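Long-range contact in polymeric Immunoglobulin Receptor (Oncorhynchus mykiss, PDB 5F1S), which probably binds polymeric immunoglobulins for transport to mucosal surfaces, its ectodomain corresponding to the secretory component: residues Y26-S37 with E83-V94. Sequence-based numbering, arbitrary orientation.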
loop_
_atom_site.group_PDB
_atom_site.type_symbol
_atom_site.label_atom_id
_atom_site.label_comp_id
_atom_site.label_asym_id
_atom_site.label_seq_id
_atom_site.Cartn_x
_atom_site.Cartn_y
_atom_site.Cartn_z
ATOM N N TYR A 26 28.848 0.847 -11.249
ATOM C CA TYR A 26 28.690 -0.075 -10.145
ATOM C C TYR A 26 28.082 -1.405 -10.550
ATOM O O TYR A 26 27.765 -2.210 -9.668
ATOM C CB TYR A 26 27.888 0.612 -9.039
ATOM C CG TYR A 26 28.638 1.871 -8.576
ATOM C CD1 TYR A 26 29.893 1.763 -8.010
ATOM C CD2 TYR A 26 28.112 3.136 -8.751
ATOM C CE1 TYR A 26 30.593 2.881 -7.612
ATOM C CE2 TYR A 26 28.821 4.280 -8.359
ATOM C CZ TYR A 26 30.074 4.125 -7.786
ATOM O OH TYR A 26 30.833 5.198 -7.371
ATOM N N ALA A 27 28.025 -1.700 -11.851
ATOM C CA ALA A 27 27.420 -2.943 -12.321
ATOM C C ALA A 27 28.052 -4.171 -11.692
ATOM O O ALA A 27 27.350 -5.114 -11.330
ATOM C CB ALA A 27 27.533 -3.024 -13.835
ATOM N N SER A 28 29.379 -4.200 -11.558
ATOM C CA SER A 28 30.049 -5.440 -11.167
ATOM C C SER A 28 30.158 -5.659 -9.655
ATOM O O SER A 28 30.683 -6.705 -9.230
ATOM C CB SER A 28 31.458 -5.471 -11.787
ATOM O OG SER A 28 32.269 -4.537 -11.083
ATOM N N TYR A 29 29.679 -4.738 -8.810
ATOM C CA TYR A 29 29.925 -4.827 -7.390
ATOM C C TYR A 29 28.751 -5.485 -6.673
ATOM O O TYR A 29 27.625 -5.451 -7.158
ATOM C CB TYR A 29 30.149 -3.435 -6.788
ATOM C CG TYR A 29 31.433 -2.797 -7.275
ATOM C CD1 TYR A 29 31.474 -2.060 -8.463
ATOM C CD2 TYR A 29 32.574 -2.976 -6.579
ATOM C CE1 TYR A 29 32.675 -1.478 -8.917
ATOM C CE2 TYR A 29 33.788 -2.399 -7.025
ATOM C CZ TYR A 29 33.800 -1.645 -8.174
ATOM O OH TYR A 29 34.961 -1.084 -8.643
ATOM N N VAL A 30 29.014 -6.004 -5.483
ATOM C CA VAL A 30 27.954 -6.601 -4.679
ATOM C C VAL A 30 27.001 -5.496 -4.220
ATOM O O VAL A 30 27.433 -4.395 -3.839
ATOM C CB VAL A 30 28.543 -7.359 -3.493
ATOM C CG1 VAL A 30 27.456 -7.895 -2.568
ATOM C CG2 VAL A 30 29.480 -8.476 -4.018
ATOM N N LYS A 31 25.709 -5.781 -4.290
ATOM C CA LYS A 31 24.675 -4.853 -3.830
ATOM C C LYS A 31 24.117 -5.353 -2.509
ATOM O O LYS A 31 24.073 -6.564 -2.245
ATOM C CB LYS A 31 23.542 -4.732 -4.864
ATOM C CG LYS A 31 24.003 -4.531 -6.318
ATOM C CD LYS A 31 24.984 -3.338 -6.431
ATOM C CE LYS A 31 25.209 -2.954 -7.924
ATOM N NZ LYS A 31 25.803 -4.082 -8.729
ATOM N N TYR A 32 23.668 -4.424 -1.675
ATOM C CA TYR A 32 23.124 -4.826 -0.391
ATOM C C TYR A 32 21.995 -3.892 0.030
ATOM O O TYR A 32 21.797 -2.816 -0.535
ATOM C CB TYR A 32 24.222 -4.926 0.690
ATOM C CG TYR A 32 24.884 -3.639 1.087
ATOM C CD1 TYR A 32 24.459 -2.946 2.200
ATOM C CD2 TYR A 32 25.963 -3.131 0.368
ATOM C CE1 TYR A 32 25.106 -1.740 2.583
ATOM C CE2 TYR A 32 26.591 -1.936 0.732
ATOM C CZ TYR A 32 26.156 -1.268 1.851
ATOM O OH TYR A 32 26.758 -0.100 2.230
ATOM N N TRP A 33 21.219 -4.378 0.992
ATOM C CA TRP A 33 20.063 -3.687 1.559
ATOM C C TRP A 33 20.235 -3.693 3.067
ATOM O O TRP A 33 20.395 -4.762 3.663
ATOM C CB TRP A 33 18.778 -4.395 1.151
ATOM C CG TRP A 33 17.508 -3.857 1.643
ATOM C CD1 TRP A 33 16.643 -4.447 2.533
ATOM C CD2 TRP A 33 16.900 -2.636 1.240
ATOM N NE1 TRP A 33 15.550 -3.656 2.712
ATOM C CE2 TRP A 33 15.649 -2.564 1.882
ATOM C CE3 TRP A 33 17.272 -1.619 0.360
ATOM C CZ2 TRP A 33 14.793 -1.482 1.723
ATOM C CZ3 TRP A 33 16.409 -0.561 0.170
ATOM C CH2 TRP A 33 15.184 -0.493 0.858
ATOM N N CYS A 34 20.225 -2.497 3.672
ATOM C CA CYS A 34 20.625 -2.263 5.053
ATOM C C CYS A 34 19.432 -1.653 5.805
ATOM O O CYS A 34 18.673 -0.895 5.218
ATOM C CB CYS A 34 21.846 -1.274 5.122
ATOM S SG CYS A 34 23.178 -1.889 6.215
ATOM N N ARG A 35 19.282 -1.964 7.092
ATOM C CA ARG A 35 18.268 -1.330 7.946
ATOM C C ARG A 35 18.939 -0.543 9.066
ATOM O O ARG A 35 19.860 -1.060 9.719
ATOM C CB ARG A 35 17.353 -2.384 8.528
ATOM C CG ARG A 35 16.218 -1.777 9.336
ATOM C CD ARG A 35 15.355 -2.820 9.973
ATOM N NE ARG A 35 14.295 -2.077 10.672
ATOM C CZ ARG A 35 13.316 -2.647 11.362
ATOM N NH1 ARG A 35 13.252 -3.970 11.465
ATOM N NH2 ARG A 35 12.411 -1.882 11.966
ATOM N N GLY A 36 18.457 0.672 9.297
ATOM C CA GLY A 36 18.900 1.524 10.400
ATOM C C GLY A 36 18.780 2.985 10.012
ATOM O O GLY A 36 18.825 3.365 8.842
ATOM N N SER A 37 18.614 3.855 11.033
ATOM C CA SER A 37 18.521 5.287 10.757
ATOM C C SER A 37 19.874 5.898 10.412
ATOM O O SER A 37 19.932 6.999 9.849
ATOM C CB SER A 37 17.922 6.021 11.956
ATOM O OG SER A 37 18.549 5.570 13.134
ATOM N N GLU A 83 6.494 -3.626 13.143
ATOM C CA GLU A 83 7.831 -3.486 13.703
ATOM C C GLU A 83 8.909 -3.401 12.613
ATOM O O GLU A 83 10.061 -3.055 12.928
ATOM C CB GLU A 83 8.104 -4.641 14.663
ATOM C CG GLU A 83 8.046 -6.025 14.048
ATOM C CD GLU A 83 6.664 -6.718 14.156
ATOM O OE1 GLU A 83 5.595 -6.025 14.308
ATOM O OE2 GLU A 83 6.673 -7.984 14.070
ATOM N N ASP A 84 8.556 -3.678 11.346
ATOM C CA ASP A 84 9.478 -3.456 10.219
ATOM C C ASP A 84 9.610 -1.983 9.827
ATOM O O ASP A 84 10.484 -1.624 9.016
ATOM C CB ASP A 84 9.041 -4.296 8.997
ATOM C CG ASP A 84 9.159 -5.765 9.229
ATOM O OD1 ASP A 84 10.184 -6.173 9.819
ATOM O OD2 ASP A 84 8.269 -6.541 8.800
ATOM N N SER A 85 8.809 -1.095 10.408
ATOM C CA SER A 85 8.900 0.324 10.090
ATOM C C SER A 85 10.272 0.905 10.422
ATOM O O SER A 85 10.868 0.560 11.438
ATOM C CB SER A 85 7.863 1.101 10.889
ATOM O OG SER A 85 6.567 0.729 10.559
ATOM N N GLY A 86 10.742 1.830 9.592
ATOM C CA GLY A 86 12.005 2.486 9.854
ATOM C C GLY A 86 12.759 2.810 8.581
ATOM O O GLY A 86 12.225 2.753 7.463
ATOM N N TRP A 87 13.991 3.214 8.802
ATOM C CA TRP A 87 14.859 3.625 7.714
ATOM C C TRP A 87 15.610 2.425 7.146
ATOM O O TRP A 87 16.082 1.560 7.902
ATOM C CB TRP A 87 15.854 4.681 8.212
ATOM C CG TRP A 87 15.197 6.011 8.423
ATOM C CD1 TRP A 87 14.736 6.521 9.603
ATOM C CD2 TRP A 87 14.915 6.986 7.425
ATOM N NE1 TRP A 87 14.189 7.754 9.389
ATOM C CE2 TRP A 87 14.293 8.079 8.069
ATOM C CE3 TRP A 87 15.127 7.053 6.040
ATOM C CZ2 TRP A 87 13.851 9.208 7.371
ATOM C CZ3 TRP A 87 14.711 8.209 5.345
ATOM C CH2 TRP A 87 14.070 9.260 6.014
ATOM N N TYR A 88 15.744 2.427 5.823
ATOM C CA TYR A 88 16.482 1.417 5.072
ATOM C C TYR A 88 17.403 2.083 4.053
ATOM O O TYR A 88 17.187 3.230 3.636
ATOM C CB TYR A 88 15.512 0.491 4.356
ATOM C CG TYR A 88 14.706 -0.391 5.277
ATOM C CD1 TYR A 88 13.573 0.100 5.930
ATOM C CD2 TYR A 88 15.088 -1.691 5.516
ATOM C CE1 TYR A 88 12.823 -0.721 6.756
ATOM C CE2 TYR A 88 14.354 -2.523 6.360
ATOM C CZ TYR A 88 13.224 -2.019 6.981
ATOM O OH TYR A 88 12.511 -2.853 7.795
ATOM N N TRP A 89 18.451 1.347 3.654
ATOM C CA TRP A 89 19.473 1.866 2.733
ATOM C C TRP A 89 19.754 0.893 1.601
ATOM O O TRP A 89 19.937 -0.285 1.849
ATOM C CB TRP A 89 20.814 2.122 3.435
ATOM C CG TRP A 89 20.711 3.054 4.552
ATOM C CD1 TRP A 89 20.234 2.767 5.821
ATOM C CD2 TRP A 89 21.059 4.433 4.560
ATOM N NE1 TRP A 89 20.284 3.892 6.592
ATOM C CE2 TRP A 89 20.761 4.928 5.846
ATOM C CE3 TRP A 89 21.567 5.324 3.599
ATOM C CZ2 TRP A 89 20.992 6.261 6.201
ATOM C CZ3 TRP A 89 21.768 6.636 3.955
ATOM C CH2 TRP A 89 21.482 7.086 5.254
ATOM N N CYS A 90 19.703 1.395 0.370
ATOM C CA CYS A 90 20.358 0.795 -0.793
ATOM C C CYS A 90 21.852 0.990 -0.650
ATOM O O CYS A 90 22.278 2.115 -0.379
ATOM C CB CYS A 90 19.936 1.523 -2.079
ATOM S SG CYS A 90 18.236 1.630 -2.541
ATOM N N GLY A 91 22.653 -0.061 -0.847
ATOM C CA GLY A 91 24.109 0.096 -0.826
ATOM C C GLY A 91 24.808 -0.648 -1.953
ATOM O O GLY A 91 24.349 -1.690 -2.419
ATOM N N VAL A 92 25.957 -0.101 -2.372
ATOM C CA VAL A 92 26.902 -0.796 -3.252
ATOM C C VAL A 92 28.175 -1.034 -2.453
ATOM O O VAL A 92 28.689 -0.110 -1.809
ATOM C CB VAL A 92 27.225 -0.015 -4.532
ATOM C CG1 VAL A 92 28.209 -0.849 -5.402
ATOM C CG2 VAL A 92 25.956 0.386 -5.361
ATOM N N GLU A 93 28.671 -2.280 -2.451
ATOM C CA GLU A 93 29.852 -2.624 -1.660
ATOM C C GLU A 93 31.085 -2.298 -2.493
ATOM O O GLU A 93 31.475 -3.081 -3.361
ATOM C CB GLU A 93 29.832 -4.088 -1.267
ATOM C CG GLU A 93 31.025 -4.500 -0.435
ATOM C CD GLU A 93 30.794 -5.870 0.157
ATOM O OE1 GLU A 93 29.997 -5.949 1.125
ATOM O OE2 GLU A 93 31.338 -6.856 -0.387
ATOM N N VAL A 94 31.690 -1.143 -2.238
ATOM C CA VAL A 94 32.870 -0.721 -2.997
ATOM C C VAL A 94 33.729 0.103 -2.051
ATOM O O VAL A 94 33.215 0.897 -1.267
ATOM C CB VAL A 94 32.506 0.053 -4.280
ATOM C CG1 VAL A 94 31.548 1.184 -4.001
ATOM C CG2 VAL A 94 33.752 0.556 -5.038
HETATM O O HOH W 1 31.597 -5.580 -4.314
HETATM O O HOH W 2 28.815 0.857 0.596
HETATM O O HOH W 3 11.330 -6.235 12.241
#
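The aliphatic part of Arg-35 lies over one face of the Tyr-88 ring, CG 4.0 Å from the ring centroid; farther out, the guanidinium, 16° from the ring plane, has Tyr-88 OH against its face. With CG anti to the backbone N (chi1 -176°) and the chain extended as far as NE, the side chain spans the phenol and brings NH2 to Glu-83 O, 2.8 Å away in the carbonyl plane on a lone pair; a weak bond from NH2 to Ser-85 O adds to the grip. The Tyr-88 hydroxyl donates to Asp-84 O at 2.7 Å, and a water joins Arg-35 NH1 to Asp-84 OD1, while Asp-84 OD2 accepts a hydrogen bond from Gln-81 N. Shortened to an alanine here, the Arg-35 chain would probably leave Glu-83 O without its guanidinium donor and strip the cover from this face of the Tyr-88 ring. Tyr-88, its hydroxyl tied to the backbone four residues earlier in the 3-10 segment, forms the tyrosine corner common in immunoglobulin domains, and strands 31-35 and 86-92 are the antiparallel C and F strands of this V-set domain. Trp-33, the core tryptophan, shares the inner face with Arg-35 and Tyr-88: its indole runs nearly parallel to the phenol but slid aside, with CZ2 3.4 Å from Tyr-88 CB. The SG of Cys-90, disulfide-bonded to Cys-20, sits at the indole edge. On the outer face Tyr-32, its CG between backbone N and carbonyl carbon (chi1 66°), folds its ring over Gly-91 CA, 3.7 Å from the centroid, an approach that Gly-91, lacking a side chain, permits. Beyond, Cys-34, bridged to Cys-42, packs against Trp-89, whose NE1 bonds Gly-36 O at 2.7 Å near the indole plane. At the other end, Tyr-29 takes Val-94 CB over its ring face, while Tyr-29 CB lies 3.5 Å from Val-92 CG1.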